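Local coordinates for protein leucine aminopeptidase 1 (Caenorhabditis elegans, PDB 2HC9) that releases N-terminal amino acids, preferably leucine, from peptides as a zinc-dependent M17 aminopeptidase that probably serves in digestion, at residues A[19-24]-A[107-112]; A[24-29]-A[74-79]; A[86-91]-A[120-125]; A[111-116]-A[148-153]. The protein carries 1 engineered substitution. All coordinates share one frame; numbering follows the deposited sequence.

How the interactions relate
All four contacts lie in or beside the six-stranded sheet of the N-terminal part of the chain, away from the zinc and bicarbonate site. Interactions 1, 2 and 4 are neighbouring strand pairs: 1 and 2 share Gly24, with centres about 15 Å apart, and Ile22 O lies 2.8 Å from Ile75 N. Interactions 1 and 4 share Phe111 and Val112, with centres about 11 Å apart. Interaction 3 lies beyond the strand ends, about 12 Å between centres from both 2 and 4. Lys25 NZ of interaction 2 reaches Pro87 O at 2.8 Å, while Val124 CG2 packs on Leu113 CD2 of interaction 4 at 3.8 Å.

Interaction 1: residues A[19-24]-A[107-112]; sequences SLIIVG and KNVHFV
Ile21 sits directly beside Phe111 where two parallel strands of the N-terminal six-stranded sheet meet, in the domain that belongs to the macro clan. Starting at its root, Ile21 CB lies 3.7 Å from Phe111 CE1. The CG2 branch meets the same ring atom at 3.8 Å and also packs on Ile75 of the next strand. CG1, beside the backbone N (chi1 -62°), stands off slightly, and CD1 comes back to the ring, 3.9 Å from Phe111 CZ, with Val109 CG1 somewhat farther off. The two side chains therefore run abreast, pointing the same way, while Val23 CG2 comes to the ring edge at CD1. Leu97 of helix 90-97 touches both Ile21 and Phe111 and so closes over this face.

On the reverse face, Leu20 CD1 crosses to Val112 CG2, and Val41 of helix 36-42 lies against both residues. Between the faces the backbone is sewn in parallel register, with strand directions 18° apart. Ser19 O takes the amide of His110, Ile21 O that of Val112, and His110 O that of Ile21. Ser19 OG, in one of its two conformers, turns instead to Leu71 O. The last rung is Val23 N to Val112 O, 2.8 Å long and nearly straight at 169°.

Interaction 2: residues A[24-29]-A[74-79]; sequences GKKSVL and LITVPD
Val77 and Lys25 pair where strand 18-25 runs out and turns into helix 26-31. The packed half of the contact is backbone and hydrocarbon. Gly24 N gives its hydrogen to Ile75 O, and Gly24 O takes that of Val77. Val77 O then accepts from Lys26 N at 3.2 Å. Over this ladder Leu29 leans back from the first helical turn: with CG beside the backbone N (chi1 -65°), its CD1 reaches Leu74 CD1 at 3.8 Å. In one of the two conformers of Thr76, its CG2 methyl meets Lys26 CD at 3.6 Å. Ile59, with helix 49-58, lies on this side.

The other half is more open and polar. Asp79, just past the strand, holds Ser27 by its backbone: OD2 takes the Ser27 N-H through its syn lone pair at 2.8 Å. The Ser27 hydroxyl OG also approaches Asp79 OD1, from above the carboxylate plane, but the modelled 2.5 Å is unusually short and its exact length doubtful. Lys25 runs fully extended past this pair, its CB 3.4 Å from Asp79 OD1. Its ammonium passes the carboxylate by and forms a salt bridge with Asp119, a bond to Pro87 O, and another to a water that also donates to Asp79 O.

Lys25 is the N-cap of the helix, and Asp79 serves an amide of its first turn, where the helix dipole would favour a negative charge. Strand 18-25 thus passes directly into helix 26-31 beside parallel strand 72-77, within the alpha/beta N-terminal domain of the macro clan.

Interaction 3: residues A[86-91]-A[120-125]; sequences TPTNAH and VLSHVA
The His123 imidazole meets Thr88 edge-on: Thr88 O lies almost in the ring plane, 9° out of it, and receives the NE2 hydrogen at 2.8 Å along a fairly straight line (165°). The donor does not come head-on to the carbonyl, since the C=O to NE2 angle is only 137°. Obliquely to the ring sits the methyl of Ala90, 4.0 Å from His123 CD2. At the other end of the imidazole, ND1 packs against Leu113 CD1 and Ala115 CB, so the ring bridges the turn and the end of strand 108-114. The NE2 bond fixes how the ring is rotated and requires a hydrogen on that nitrogen.

Beside the histidine, Ser122 wedges into the turn. Its CB rests 3.6 Å from Ala90 CB, and its OG comes 3.1 Å from Thr88 CB. The hydroxyl's own bond goes back to Asp119 O, just before helix 120-128.

Thr88 is itself held from within its segment. Its OG1, lodged between the backbone N and the carbonyl carbon, donates to Thr86 OG1 at 2.8 Å and accepts from Ala90 N at 3.1 Å. Thr86 OG1 in turn takes the amide of Thr88 and passes its own hydrogen to Lys394 O in the catalytic domain, which ties the loop to both halves of the chain.

What emerges is a type I beta turn, Thr86 to Asn89, threaded by two overlapping ST turns, leading straight into helix 90-97 and docked on the first turn of helix 120-128.

Interaction 4: residues A[111-116]-A[148-153]; sequences FVLFAE and IDVVCD
Leu113 and Val150 lie side by side on one face of two parallel strands. Leu113 CD2 comes 4.2 Å from Val150 CG2, with Ile148 CG2 slightly farther off, and Ile148 CG1 reaches the Phe111 ring at CD2. The reverse face is carried by Phe114, whose ring atom CD1 meets Val151 CB at 3.7 Å; the contact is oblique to the ring, and Val151 CG2 also touches Val112 CG1.

Three backbone bonds hold these pairs in register: Asp149 N to Phe111 O, Leu113 N to Asp149 O, and Val151 N to Leu113 O, each 2.9 Å. Beyond them the strands part. Ala115 O faces Val151 O at 3.4 Å, two acceptors with no bond between them, and Cys152 CB lies 3.4 Å from Ala115 O.

In the next shell, helix 120-128 completes a beta-alpha-beta unit with the two strands, Val124 packing over Leu113 and Ile127 against Phe111 and Ile148. Phe38 sets its ring edge-to-face with Phe114, and Leu29 presses on it too. Asp149, on the Val112 and Val151 face, has its polar partners outside the two segments: OD1 forms a salt bridge with Arg7, and OD2 is bonded by His110 NE2 and the backbone N of Gln11.

Among the apolar strand pairs, then, one buried carboxylate has three partners for its two oxygens, an environment that should keep Asp149 ionised and could favour a protonated His110.

Interaction 1: residues A[19-24]-A[107-112]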
loop_
_atom_site.group_PDB
_atom_site.type_symbol
_atom_site.label_atom_id
_atom_site.label_comp_id
_atom_site.label_asym_id
_atom_site.label_seq_id
_atom_site.Cartn_x
_atom_site.Cartn_y
_atom_site.Cartn_z
ATOM N N SER A 19 24.562 -10.664 43.282
ATOM C CA SER A 19 23.598 -11.522 42.596
ATOM C C SER A 19 24.274 -12.788 42.109
ATOM O O SER A 19 25.374 -12.732 41.548
ATOM C CB SER A 19 23.009 -10.825 41.367
ATOM O OG SER A 19 22.236 -11.754 40.619
ATOM N N LEU A 20 23.613 -13.923 42.294
ATOM C CA LEU A 20 24.194 -15.184 41.888
ATOM C C LEU A 20 23.354 -15.820 40.783
ATOM O O LEU A 20 22.141 -16.004 40.929
ATOM C CB LEU A 20 24.266 -16.159 43.078
ATOM C CG LEU A 20 24.653 -17.600 42.720
ATOM C CD1 LEU A 20 26.098 -17.667 42.248
ATOM C CD2 LEU A 20 24.435 -18.565 43.917
ATOM N N ILE A 21 24.003 -16.192 39.690
ATOM C CA ILE A 21 23.293 -16.930 38.646
ATOM C C ILE A 21 24.039 -18.218 38.326
ATOM O O ILE A 21 25.204 -18.187 37.921
ATOM C CB ILE A 21 23.078 -16.054 37.377
ATOM C CG1 ILE A 21 22.213 -14.840 37.736
ATOM C CG2 ILE A 21 22.437 -16.897 36.233
ATOM C CD1 ILE A 21 22.155 -13.799 36.683
ATOM N N ILE A 22 23.364 -19.349 38.540
ATOM C CA ILE A 22 23.935 -20.670 38.229
ATOM C C ILE A 22 23.437 -21.150 36.865
ATOM O O ILE A 22 22.241 -21.088 36.578
ATOM C CB ILE A 22 23.560 -21.725 39.311
ATOM C CG1 ILE A 22 24.000 -21.224 40.689
ATOM C CG2 ILE A 22 24.189 -23.117 38.989
ATOM C CD1 ILE A 22 23.277 -21.930 41.852
ATOM N N VAL A 23 24.360 -21.618 36.028
ATOM C CA VAL A 23 24.018 -22.014 34.661
ATOM C C VAL A 23 24.547 -23.407 34.322
ATOM O O VAL A 23 25.723 -23.717 34.559
ATOM C CB VAL A 23 24.559 -20.983 33.631
ATOM C CG1 VAL A 23 24.066 -21.337 32.191
ATOM C CG2 VAL A 23 24.159 -19.570 34.039
ATOM N N GLY A 24 23.681 -24.258 33.769
ATOM C CA GLY A 24 24.144 -25.565 33.295
ATOM C C GLY A 24 23.088 -26.324 32.501
ATOM O O GLY A 24 21.903 -26.123 32.697
ATOM N N LYS A 107 26.291 -4.873 43.631
ATOM C CA LYS A 107 27.672 -4.534 43.270
ATOM C C LYS A 107 28.274 -5.583 42.340
ATOM O O LYS A 107 29.006 -5.237 41.397
ATOM C CB LYS A 107 28.554 -4.414 44.540
ATOM C CG LYS A 107 28.038 -3.433 45.584
ATOM C CD LYS A 107 27.838 -2.038 45.000
ATOM C CE LYS A 107 27.403 -1.050 46.083
ATOM N NZ LYS A 107 27.501 0.388 45.666
ATOM N N ASN A 108 27.997 -6.854 42.647
ATOM C CA ASN A 108 28.630 -8.003 41.986
ATOM C C ASN A 108 27.582 -8.914 41.348
ATOM O O ASN A 108 26.542 -9.213 41.957
ATOM C CB ASN A 108 29.414 -8.849 43.003
ATOM C CG ASN A 108 30.361 -8.018 43.850
ATOM O OD1 ASN A 108 30.295 -8.036 45.082
ATOM N ND2 ASN A 108 31.250 -7.298 43.199
ATOM N N VAL A 109 27.862 -9.384 40.134
ATOM C CA VAL A 109 27.139 -10.547 39.597
ATOM C C VAL A 109 28.078 -11.729 39.458
ATOM O O VAL A 109 29.102 -11.653 38.784
ATOM C CB VAL A 109 26.451 -10.262 38.263
ATOM C CG1 VAL A 109 25.525 -11.448 37.892
ATOM C CG2 VAL A 109 25.645 -8.980 38.392
ATOM N N HIS A 110 27.724 -12.817 40.120
ATOM C CA HIS A 110 28.559 -13.996 40.116
ATOM C C HIS A 110 27.860 -15.104 39.306
ATOM O O HIS A 110 26.774 -15.570 39.702
ATOM C CB HIS A 110 28.778 -14.454 41.567
ATOM C CG HIS A 110 29.879 -15.465 41.724
ATOM N ND1 HIS A 110 30.156 -16.076 42.929
ATOM C CD2 HIS A 110 30.779 -15.958 40.838
ATOM C CE1 HIS A 110 31.177 -16.905 42.776
ATOM N NE2 HIS A 110 31.571 -16.855 41.518
ATOM N N PHE A 111 28.467 -15.500 38.187
ATOM C CA PHE A 111 28.001 -16.687 37.437
ATOM C C PHE A 111 28.810 -17.896 37.833
ATOM O O PHE A 111 30.046 -17.864 37.819
ATOM C CB PHE A 111 28.088 -16.509 35.909
ATOM C CG PHE A 111 27.151 -15.452 35.390
ATOM C CD1 PHE A 111 25.901 -15.802 34.885
ATOM C CD2 PHE A 111 27.497 -14.101 35.494
ATOM C CE1 PHE A 111 25.007 -14.810 34.464
ATOM C CE2 PHE A 111 26.620 -13.098 35.073
ATOM C CZ PHE A 111 25.371 -13.444 34.551
ATOM N N VAL A 112 28.092 -18.965 38.140
ATOM C CA VAL A 112 28.702 -20.288 38.216
ATOM C C VAL A 112 28.236 -21.081 36.995
ATOM O O VAL A 112 27.069 -21.491 36.904
ATOM C CB VAL A 112 28.325 -21.032 39.498
ATOM C CG1 VAL A 112 28.984 -22.427 39.478
ATOM C CG2 VAL A 112 28.807 -20.232 40.737
#

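Interaction 2: residues A[24-29]-A[74-79]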
loop_
_atom_site.group_PDB
_atom_site.type_symbol
_atom_site.label_atom_id
_atom_site.label_comp_id
_atom_site.label_asym_id
_atom_site.label_seq_id
_atom_site.Cartn_x
_atom_site.Cartn_y
_atom_site.Cartn_z
ATOM N N GLY A 24 23.681 -24.258 33.769
ATOM C CA GLY A 24 24.144 -25.565 33.295
ATOM C C GLY A 24 23.088 -26.324 32.501
ATOM O O GLY A 24 21.903 -26.123 32.697
ATOM N N LYS A 25 23.537 -27.205 31.617
ATOM C CA LYS A 25 22.662 -28.262 31.106
ATOM C C LYS A 25 22.123 -29.175 32.187
ATOM O O LYS A 25 22.816 -29.508 33.154
ATOM C CB LYS A 25 23.342 -29.070 30.008
ATOM C CG LYS A 25 23.531 -28.267 28.709
ATOM C CD LYS A 25 24.376 -29.032 27.722
ATOM C CE LYS A 25 24.264 -28.432 26.323
ATOM N NZ LYS A 25 25.267 -29.040 25.422
ATOM N N LYS A 26 20.879 -29.591 31.995
ATOM C CA LYS A 26 20.167 -30.432 32.941
ATOM C C LYS A 26 20.985 -31.659 33.344
ATOM O O LYS A 26 21.079 -31.978 34.521
ATOM C CB LYS A 26 18.831 -30.863 32.295
ATOM C CG LYS A 26 17.841 -31.521 33.246
ATOM C CD LYS A 26 17.394 -30.550 34.333
ATOM C CE LYS A 26 16.606 -31.257 35.408
ATOM N NZ LYS A 26 15.329 -31.798 34.876
ATOM N N SER A 27 21.614 -32.321 32.371
ATOM C CA SER A 27 22.356 -33.537 32.661
ATOM C C SER A 27 23.572 -33.232 33.529
ATOM O O SER A 27 23.954 -34.058 34.374
ATOM C CB SER A 27 22.796 -34.255 31.378
ATOM O OG SER A 27 23.673 -33.429 30.611
ATOM N N VAL A 28 24.171 -32.055 33.332
ATOM C CA VAL A 28 25.368 -31.661 34.085
ATOM C C VAL A 28 24.961 -31.278 35.513
ATOM O O VAL A 28 25.534 -31.773 36.507
ATOM C CB VAL A 28 26.116 -30.495 33.398
ATOM C CG1 VAL A 28 27.251 -29.991 34.286
ATOM C CG2 VAL A 28 26.641 -30.935 32.003
ATOM N N LEU A 29 23.946 -30.420 35.605
ATOM C CA LEU A 29 23.372 -30.017 36.898
ATOM C C LEU A 29 22.941 -31.207 37.754
ATOM O O LEU A 29 23.111 -31.180 38.976
ATOM C CB LEU A 29 22.191 -29.054 36.715
ATOM C CG LEU A 29 22.511 -27.678 36.106
ATOM C CD1 LEU A 29 21.225 -26.869 35.880
ATOM C CD2 LEU A 29 23.483 -26.898 36.970
ATOM N N LEU A 74 18.624 -19.859 38.842
ATOM C CA LEU A 74 19.223 -21.012 38.159
ATOM C C LEU A 74 18.688 -21.039 36.717
ATOM O O LEU A 74 17.483 -20.988 36.496
ATOM C CB LEU A 74 18.812 -22.311 38.866
ATOM C CG LEU A 74 19.176 -23.656 38.207
ATOM C CD1 LEU A 74 20.675 -23.898 38.240
ATOM C CD2 LEU A 74 18.485 -24.807 38.901
ATOM N N ILE A 75 19.599 -21.139 35.761
ATOM C CA ILE A 75 19.248 -21.292 34.352
ATOM C C ILE A 75 19.599 -22.718 33.908
ATOM O O ILE A 75 20.764 -23.122 33.929
ATOM C CB ILE A 75 19.968 -20.236 33.466
ATOM C CG1 ILE A 75 19.418 -18.834 33.777
ATOM C CG2 ILE A 75 19.806 -20.576 31.955
ATOM C CD1 ILE A 75 20.175 -17.701 33.010
ATOM N N THR A 76 18.569 -23.472 33.535
ATOM C CA THR A 76 18.754 -24.801 32.993
ATOM C C THR A 76 18.752 -24.756 31.462
ATOM O O THR A 76 17.799 -24.267 30.841
ATOM C CB THR A 76 17.676 -25.775 33.532
ATOM O OG1 THR A 76 17.721 -25.784 34.969
ATOM C CG2 THR A 76 17.909 -27.190 33.008
ATOM N N VAL A 77 19.819 -25.274 30.876
ATOM C CA VAL A 77 20.010 -25.310 29.428
ATOM C C VAL A 77 19.586 -26.705 28.953
ATOM O O VAL A 77 19.938 -27.699 29.582
ATOM C CB VAL A 77 21.530 -25.093 29.099
ATOM C CG1 VAL A 77 21.802 -25.108 27.571
ATOM C CG2 VAL A 77 22.001 -23.769 29.700
ATOM N N PRO A 78 18.844 -26.791 27.831
ATOM C CA PRO A 78 18.485 -28.133 27.353
ATOM C C PRO A 78 19.685 -28.953 26.891
ATOM O O PRO A 78 20.688 -28.402 26.407
ATOM C CB PRO A 78 17.505 -27.876 26.204
ATOM C CG PRO A 78 17.600 -26.441 25.870
ATOM C CD PRO A 78 18.309 -25.708 26.981
ATOM N N ASP A 79 19.576 -30.268 27.062
ATOM C CA ASP A 79 20.585 -31.193 26.586
ATOM C C ASP A 79 20.425 -31.549 25.104
ATOM O O ASP A 79 21.411 -31.644 24.375
ATOM C CB ASP A 79 20.557 -32.455 27.434
ATOM C CG ASP A 79 21.301 -32.274 28.742
ATOM O OD1 ASP A 79 22.540 -32.158 28.715
ATOM O OD2 ASP A 79 20.636 -32.242 29.780
HETATM O O HOH W 1 24.288 -31.801 25.446
#

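Interaction 3: residues A[86-91]-A[120-125]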
loop_
_atom_site.group_PDB
_atom_site.type_symbol
_atom_site.label_atom_id
_atom_site.label_comp_id
_atom_site.label_asym_id
_atom_site.label_seq_id
_atom_site.Cartn_x
_atom_site.Cartn_y
_atom_site.Cartn_z
ATOM N N THR A 86 23.001 -25.373 17.290
ATOM C CA THR A 86 24.268 -25.740 17.933
ATOM C C THR A 86 23.981 -26.721 19.079
ATOM O O THR A 86 23.037 -26.514 19.867
ATOM C CB THR A 86 25.017 -24.470 18.460
ATOM O OG1 THR A 86 26.100 -24.867 19.322
ATOM C CG2 THR A 86 24.044 -23.538 19.230
ATOM N N PRO A 87 24.807 -27.774 19.208
ATOM C CA PRO A 87 24.600 -28.682 20.343
ATOM C C PRO A 87 24.922 -28.040 21.699
ATOM O O PRO A 87 24.554 -28.577 22.744
ATOM C CB PRO A 87 25.564 -29.837 20.065
ATOM C CG PRO A 87 26.638 -29.251 19.205
ATOM C CD PRO A 87 25.966 -28.158 18.377
ATOM N N THR A 88 25.564 -26.875 21.670
ATOM C CA THR A 88 25.782 -26.091 22.907
ATOM C C THR A 88 24.488 -25.521 23.466
ATOM O O THR A 88 24.417 -25.202 24.656
ATOM C CB THR A 88 26.743 -24.909 22.675
ATOM O OG1 THR A 88 26.067 -23.901 21.914
ATOM C CG2 THR A 88 28.015 -25.329 21.937
ATOM N N ASN A 89 23.481 -25.335 22.598
ATOM C CA ASN A 89 22.215 -24.653 22.991
ATOM C C ASN A 89 22.468 -23.276 23.640
ATOM O O ASN A 89 21.729 -22.836 24.521
ATOM C CB ASN A 89 21.378 -25.530 23.933
ATOM C CG ASN A 89 20.669 -26.657 23.211
ATOM O OD1 ASN A 89 20.676 -27.802 23.665
ATOM N ND2 ASN A 89 20.077 -26.344 22.071
ATOM N N ALA A 90 23.525 -22.601 23.204
ATOM C CA ALA A 90 23.944 -21.367 23.882
ATOM C C ALA A 90 22.880 -20.297 23.805
ATOM O O ALA A 90 22.720 -19.527 24.746
ATOM C CB ALA A 90 25.266 -20.868 23.336
ATOM N N HIS A 91 22.110 -20.261 22.703
ATOM C CA HIS A 91 20.998 -19.304 22.615
ATOM C C HIS A 91 19.994 -19.382 23.753
ATOM O O HIS A 91 19.397 -18.360 24.094
ATOM C CB HIS A 91 20.287 -19.384 21.265
ATOM C CG HIS A 91 21.209 -19.169 20.122
ATOM N ND1 HIS A 91 22.052 -20.158 19.668
ATOM C CD2 HIS A 91 21.489 -18.064 19.390
ATOM C CE1 HIS A 91 22.779 -19.689 18.674
ATOM N NE2 HIS A 91 22.463 -18.424 18.486
ATOM N N VAL A 120 31.948 -24.384 26.594
ATOM C CA VAL A 120 32.374 -23.238 27.402
ATOM C C VAL A 120 32.373 -21.928 26.605
ATOM O O VAL A 120 31.835 -20.919 27.074
ATOM C CB VAL A 120 33.766 -23.457 28.037
ATOM C CG1 VAL A 120 34.263 -22.139 28.676
ATOM C CG2 VAL A 120 33.684 -24.593 29.079
ATOM N N LEU A 121 32.979 -21.931 25.415
ATOM C CA LEU A 121 33.147 -20.672 24.685
ATOM C C LEU A 121 31.792 -20.024 24.334
ATOM O O LEU A 121 31.584 -18.836 24.556
ATOM C CB LEU A 121 33.976 -20.911 23.417
ATOM C CG LEU A 121 34.372 -19.673 22.613
ATOM C CD1 LEU A 121 35.695 -19.951 21.921
ATOM C CD2 LEU A 121 33.280 -19.263 21.557
ATOM N N SER A 122 30.878 -20.812 23.765
ATOM C CA SER A 122 29.563 -20.283 23.371
ATOM C C SER A 122 28.766 -19.827 24.583
ATOM O O SER A 122 28.040 -18.819 24.517
ATOM C CB SER A 122 28.766 -21.343 22.597
ATOM O OG SER A 122 28.516 -22.450 23.438
ATOM N N HIS A 123 28.893 -20.572 25.695
ATOM C CA HIS A 123 28.139 -20.241 26.907
ATOM C C HIS A 123 28.649 -18.949 27.521
ATOM O O HIS A 123 27.858 -18.079 27.908
ATOM C CB HIS A 123 28.236 -21.388 27.923
ATOM C CG HIS A 123 27.389 -22.573 27.559
ATOM N ND1 HIS A 123 26.972 -23.511 28.485
ATOM C CD2 HIS A 123 26.834 -22.942 26.378
ATOM C CE1 HIS A 123 26.239 -24.433 27.879
ATOM N NE2 HIS A 123 26.138 -24.112 26.602
ATOM N N VAL A 124 29.971 -18.822 27.621
ATOM C CA VAL A 124 30.567 -17.565 28.100
ATOM C C VAL A 124 30.113 -16.369 27.223
ATOM O O VAL A 124 29.673 -15.344 27.742
ATOM C CB VAL A 124 32.105 -17.666 28.181
ATOM C CG1 VAL A 124 32.739 -16.270 28.410
ATOM C CG2 VAL A 124 32.494 -18.635 29.293
ATOM N N ALA A 125 30.192 -16.537 25.903
ATOM C CA ALA A 125 29.838 -15.448 24.988
ATOM C C ALA A 125 28.375 -15.052 25.207
ATOM O O ALA A 125 28.046 -13.855 25.277
ATOM C CB ALA A 125 30.053 -15.878 23.550
#

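Interaction 4: residues A[111-116]-A[148-153]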
loop_
_atom_site.group_PDB
_atom_site.type_symbol
_atom_site.label_atom_id
_atom_site.label_comp_id
_atom_site.label_asym_id
_atom_site.label_seq_id
_atom_site.Cartn_x
_atom_site.Cartn_y
_atom_site.Cartn_z
ATOM N N PHE A 111 28.467 -15.500 38.187
ATOM C CA PHE A 111 28.001 -16.687 37.437
ATOM C C PHE A 111 28.810 -17.896 37.833
ATOM O O PHE A 111 30.046 -17.864 37.819
ATOM C CB PHE A 111 28.088 -16.509 35.909
ATOM C CG PHE A 111 27.151 -15.452 35.390
ATOM C CD1 PHE A 111 25.901 -15.802 34.885
ATOM C CD2 PHE A 111 27.497 -14.101 35.494
ATOM C CE1 PHE A 111 25.007 -14.810 34.464
ATOM C CE2 PHE A 111 26.620 -13.098 35.073
ATOM C CZ PHE A 111 25.371 -13.444 34.551
ATOM N N VAL A 112 28.092 -18.965 38.140
ATOM C CA VAL A 112 28.702 -20.288 38.216
ATOM C C VAL A 112 28.236 -21.081 36.995
ATOM O O VAL A 112 27.069 -21.491 36.904
ATOM C CB VAL A 112 28.325 -21.032 39.498
ATOM C CG1 VAL A 112 28.984 -22.427 39.478
ATOM C CG2 VAL A 112 28.807 -20.232 40.737
ATOM N N LEU A 113 29.163 -21.271 36.080
ATOM C CA LEU A 113 28.877 -21.923 34.792
ATOM C C LEU A 113 29.398 -23.358 34.790
ATOM O O LEU A 113 30.607 -23.590 34.672
ATOM C CB LEU A 113 29.496 -21.119 33.639
ATOM C CG LEU A 113 29.391 -21.727 32.217
ATOM C CD1 LEU A 113 27.918 -21.888 31.796
ATOM C CD2 LEU A 113 30.120 -20.838 31.219
ATOM N N PHE A 114 28.471 -24.315 34.886
ATOM C CA PHE A 114 28.823 -25.739 34.771
ATOM C C PHE A 114 28.720 -26.163 33.317
ATOM O O PHE A 114 27.648 -26.488 32.840
ATOM C CB PHE A 114 27.859 -26.588 35.596
ATOM C CG PHE A 114 27.974 -26.367 37.076
ATOM C CD1 PHE A 114 29.065 -26.873 37.786
ATOM C CD2 PHE A 114 26.970 -25.690 37.766
ATOM C CE1 PHE A 114 29.176 -26.681 39.177
ATOM C CE2 PHE A 114 27.061 -25.491 39.159
ATOM C CZ PHE A 114 28.169 -25.994 39.863
ATOM N N ALA A 115 29.828 -26.145 32.604
ATOM C CA ALA A 115 29.772 -26.421 31.172
ATOM C C ALA A 115 30.881 -27.376 30.850
ATOM O O ALA A 115 32.002 -27.245 31.354
ATOM C CB ALA A 115 29.906 -25.135 30.371
ATOM N N GLU A 116 30.565 -28.353 30.008
ATOM C CA GLU A 116 31.555 -29.232 29.417
ATOM C C GLU A 116 32.425 -28.444 28.470
ATOM O O GLU A 116 31.998 -27.422 27.939
ATOM C CB GLU A 116 30.869 -30.356 28.640
ATOM C CG GLU A 116 30.341 -31.473 29.511
ATOM C CD GLU A 116 31.279 -32.664 29.568
ATOM O OE1 GLU A 116 32.294 -32.589 30.292
ATOM O OE2 GLU A 116 30.991 -33.679 28.893
ATOM N N ILE A 148 32.452 -14.525 35.719
ATOM C CA ILE A 148 31.983 -15.797 35.169
ATOM C C ILE A 148 32.984 -16.888 35.535
ATOM O O ILE A 148 34.069 -17.001 34.943
ATOM C CB ILE A 148 31.794 -15.729 33.609
ATOM C CG1 ILE A 148 30.947 -14.479 33.235
ATOM C CG2 ILE A 148 31.193 -17.054 33.087
ATOM C CD1 ILE A 148 30.874 -14.195 31.748
ATOM N N ASP A 149 32.593 -17.696 36.512
ATOM C CA ASP A 149 33.411 -18.807 37.004
ATOM C C ASP A 149 33.029 -20.110 36.325
ATOM O O ASP A 149 31.942 -20.665 36.532
ATOM C CB ASP A 149 33.283 -18.924 38.532
ATOM C CG ASP A 149 33.962 -17.762 39.262
ATOM O OD1 ASP A 149 34.587 -16.894 38.594
ATOM O OD2 ASP A 149 33.868 -17.724 40.501
ATOM N N VAL A 150 33.948 -20.592 35.505
ATOM C CA VAL A 150 33.679 -21.755 34.703
ATOM C C VAL A 150 34.173 -22.961 35.494
ATOM O O VAL A 150 35.333 -22.995 35.923
ATOM C CB VAL A 150 34.418 -21.694 33.360
ATOM C CG1 VAL A 150 34.104 -22.937 32.543
ATOM C CG2 VAL A 150 34.046 -20.419 32.579
ATOM N N VAL A 151 33.283 -23.933 35.670
ATOM C CA VAL A 151 33.616 -25.208 36.316
ATOM C C VAL A 151 33.768 -26.242 35.204
ATOM O O VAL A 151 32.772 -26.778 34.676
ATOM C CB VAL A 151 32.502 -25.647 37.280
ATOM C CG1 VAL A 151 32.877 -26.971 37.960
ATOM C CG2 VAL A 151 32.243 -24.558 38.330
ATOM N N CYS A 152 35.016 -26.474 34.822
ATOM C CA CYS A 152 35.346 -27.360 33.712
ATOM C C CYS A 152 36.790 -27.810 33.894
ATOM O O CYS A 152 37.695 -26.974 33.915
ATOM C CB CYS A 152 35.179 -26.635 32.364
ATOM S SG CYS A 152 35.695 -27.606 30.900
ATOM N N ASP A 153 36.984 -29.129 33.994
ATOM C CA ASP A 153 38.294 -29.765 34.230
ATOM C C ASP A 153 39.395 -29.296 33.281
ATOM O O ASP A 153 40.513 -29.003 33.699
ATOM C CB ASP A 153 38.178 -31.288 34.072
ATOM C CG ASP A 153 37.423 -31.947 35.206
ATOM O OD1 ASP A 153 37.538 -31.485 36.362
ATOM O OD2 ASP A 153 36.719 -32.950 34.936
#